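Local coordinates for bifunctional protein PutA (Bdellovibrio bacteriovorus, PDB 5UR2) that probably oxidises proline to glutamate in two steps, pairing a flavin-dependent proline dehydrogenase with an NAD+-dependent L-glutamate gamma-semialdehyde dehydrogenase, at residues B[718-723]-B[745-750]. Numbering follows the deposited sequence.
Sequences GSKAVG and IEMGGK
M747 sets its CG beside the backbone N (chi1 -78°) and runs extended to the sulfur, and this lays the side chain along the first turn of helix 720-730. M747 CG rests 3.6 Å from S719 O, and M747 SD reaches the backbone of K720, 3.8 Å from K720 CA. Farther along, M747 SD also sits 3.8 Å from G723 CA, a close approach that the absence of a side chain on G723 allows, and I745 CG2 lies against that glycine too. K720 takes a different course: its CG stands anti to the backbone N (chi1 -167°), its aliphatic part passes M747 SD at an angle, and the chain then bends off to carry NZ to a salt bridge with E900.

Beside this packing, the backbones are joined directly. G718 N donates to E746 O across 3.0 Å in a nearly straight bond, extending the parallel pairing of strands 711-717 and 742-746 just as both strands end. The carbonyl O of G718 takes a CA-H...O contact from M747 CA at 3.1 Å. S719 then caps the helix, its OG accepting from V722 N at 3.2 Å. V740 of the second subunit also packs against the M747 side chain.

These are the carboxyl ends of the two strands in a beta-alpha-beta unit of the aldehyde dehydrogenase module, a Rossmann-type crossover through helix 720-730. The side chain of E746, predicted to be an active-site residue, lies about 4 Å from that of C780, the other predicted one, while its carbonyl is the one gripped by G718. The chemistry is thus divided within one residue: a backbone hydrogen bond ties E746 to the strand-helix turn, and its side chain extends to the predicted active site.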
ATOM      1  N   GLY B 718       9.407  -4.091  24.883  1.00 25.46           N
ATOM      2  CA  GLY B 718      10.170  -4.243  26.108  1.00 32.02           C
ATOM      3  C   GLY B 718      11.504  -4.899  25.824  1.00 36.73           C
ATOM      4  O   GLY B 718      12.086  -4.719  24.746  1.00 39.41           O
ATOM      5  N   SER B 719      11.964  -5.682  26.792  1.00 31.85           N
ATOM      6  CA  SER B 719      13.301  -6.242  26.741  1.00 34.52           C
ATOM      7  C   SER B 719      13.370  -7.430  25.788  1.00 44.54           C
ATOM      8  O   SER B 719      12.365  -8.085  25.479  1.00 37.21           O
ATOM      9  CB  SER B 719      13.753  -6.691  28.128  1.00 31.61           C
ATOM     10  OG  SER B 719      13.078  -7.867  28.523  1.00 38.45           O
ATOM     11  N   LYS B 720      14.597  -7.706  25.335  1.00 45.07           N
ATOM     12  CA  LYS B 720      14.841  -8.861  24.483  1.00 41.32           C
ATOM     13  C   LYS B 720      14.435 -10.147  25.193  1.00 41.33           C
ATOM     14  O   LYS B 720      13.774 -11.011  24.605  1.00 44.72           O
ATOM     15  CB  LYS B 720      16.316  -8.915  24.096  1.00 35.91           C
ATOM     16  CG  LYS B 720      16.634  -9.883  22.970  1.00 29.97           C
ATOM     17  CD  LYS B 720      18.142 -10.014  22.761  1.00 29.40           C
ATOM     18  CE  LYS B 720      18.763 -10.743  23.946  1.00 34.31           C
ATOM     19  NZ  LYS B 720      20.110 -11.247  23.661  1.00 43.09           N
ATOM     20  N   ALA B 721      14.798 -10.272  26.471  1.00 34.91           N
ATOM     21  CA  ALA B 721      14.526 -11.495  27.220  1.00 32.77           C
ATOM     22  C   ALA B 721      13.032 -11.798  27.284  1.00 32.74           C
ATOM     23  O   ALA B 721      12.617 -12.957  27.179  1.00 33.27           O
ATOM     24  CB  ALA B 721      15.119 -11.375  28.625  1.00 38.71           C
ATOM     25  N   VAL B 722      12.208 -10.777  27.516  1.00 37.18           N
ATOM     26  CA  VAL B 722      10.768 -11.007  27.562  1.00 33.79           C
ATOM     27  C   VAL B 722      10.231 -11.291  26.161  1.00 24.67           C
ATOM     28  O   VAL B 722       9.382 -12.172  25.972  1.00 25.28           O
ATOM     29  CB  VAL B 722      10.060  -9.810  28.223  1.00 35.67           C
ATOM     30  CG1 VAL B 722       8.579 -10.094  28.375  1.00 30.41           C
ATOM     31  CG2 VAL B 722      10.692  -9.511  29.576  1.00 41.74           C
ATOM     32  N   GLY B 723      10.713 -10.539  25.164  1.00 28.67           N
ATOM     33  CA  GLY B 723      10.263 -10.725  23.791  1.00 25.45           C
ATOM     34  C   GLY B 723      10.498 -12.131  23.276  1.00 30.51           C
ATOM     35  O   GLY B 723       9.629 -12.723  22.634  1.00 28.38           O
ATOM     36  N   ILE B 745       6.472  -7.191  17.977  1.00 24.43           N
ATOM     37  CA  ILE B 745       7.482  -7.144  19.037  1.00 25.52           C
ATOM     38  C   ILE B 745       8.532  -6.073  18.741  1.00 25.57           C
ATOM     39  O   ILE B 745       9.102  -6.049  17.646  1.00 20.71           O
ATOM     40  CB  ILE B 745       8.196  -8.500  19.190  1.00 32.37           C
ATOM     41  CG1 ILE B 745       7.209  -9.627  19.468  1.00 38.47           C
ATOM     42  CG2 ILE B 745       9.220  -8.421  20.309  1.00 30.15           C
ATOM     43  CD1 ILE B 745       6.599  -9.566  20.818  1.00 36.14           C
ATOM     44  N   GLU B 746       8.838  -5.235  19.735  1.00 25.75           N
ATOM     45  CA  GLU B 746       9.976  -4.314  19.706  1.00 32.83           C
ATOM     46  C   GLU B 746      10.833  -4.570  20.947  1.00 33.99           C
ATOM     47  O   GLU B 746      10.304  -4.590  22.062  1.00 34.12           O
ATOM     48  CB  GLU B 746       9.481  -2.861  19.655  1.00 38.80           C
ATOM     49  CG  GLU B 746      10.579  -1.784  19.624  1.00 50.83           C
ATOM     50  CD  GLU B 746      10.048  -0.370  19.918  1.00 57.98           C
ATOM     51  OE1 GLU B 746       8.886  -0.027  19.561  1.00 56.36           O
ATOM     52  OE2 GLU B 746      10.796   0.397  20.554  1.00 65.08           O
ATOM     53  N   MET B 747      12.154  -4.778  20.764  1.00 31.80           N
ATOM     54  CA  MET B 747      12.998  -5.306  21.841  1.00 27.55           C
ATOM     55  C   MET B 747      14.285  -4.527  22.142  1.00 38.17           C
ATOM     56  O   MET B 747      15.142  -5.040  22.875  1.00 43.49           O
ATOM     57  CB  MET B 747      13.379  -6.756  21.546  1.00 30.98           C
ATOM     58  CG  MET B 747      12.288  -7.747  21.846  1.00 27.94           C
ATOM     59  SD  MET B 747      12.830  -9.363  21.345  1.00 29.14           S
ATOM     60  CE  MET B 747      13.006  -9.115  19.588  1.00 35.01           C
ATOM     61  N   GLY B 748      14.459  -3.320  21.637  1.00 38.73           N
ATOM     62  CA  GLY B 748      15.605  -2.535  22.062  1.00 40.70           C
ATOM     63  C   GLY B 748      16.767  -2.550  21.081  1.00 36.67           C
ATOM     64  O   GLY B 748      16.750  -3.197  20.028  1.00 30.29           O
ATOM     65  N   GLY B 749      17.809  -1.804  21.463  1.00 33.16           N
ATOM     66  CA  GLY B 749      18.954  -1.607  20.599  1.00 25.76           C
ATOM     67  C   GLY B 749      20.208  -1.298  21.384  1.00 28.51           C
ATOM     68  O   GLY B 749      20.190  -1.145  22.607  1.00 29.35           O
ATOM     69  N   LYS B 750      21.320  -1.269  20.648  1.00 24.59           N
ATOM     70  CA  LYS B 750      22.622  -0.803  21.123  1.00 25.91           C
ATOM     71  C   LYS B 750      23.090   0.169  20.049  1.00 20.20           C
ATOM     72  O   LYS B 750      23.902  -0.179  19.191  1.00 25.47           O
ATOM     73  CB  LYS B 750      23.607  -1.955  21.325  1.00 23.07           C
ATOM     74  CG  LYS B 750      24.904  -1.558  21.999  1.00 21.74           C
ATOM     75  CD  LYS B 750      24.679  -1.192  23.458  1.00 23.66           C
ATOM     76  CE  LYS B 750      25.950  -0.676  24.133  1.00 29.38           C
ATOM     77  NZ  LYS B 750      25.712  -0.374  25.584  1.00 30.64           N
TER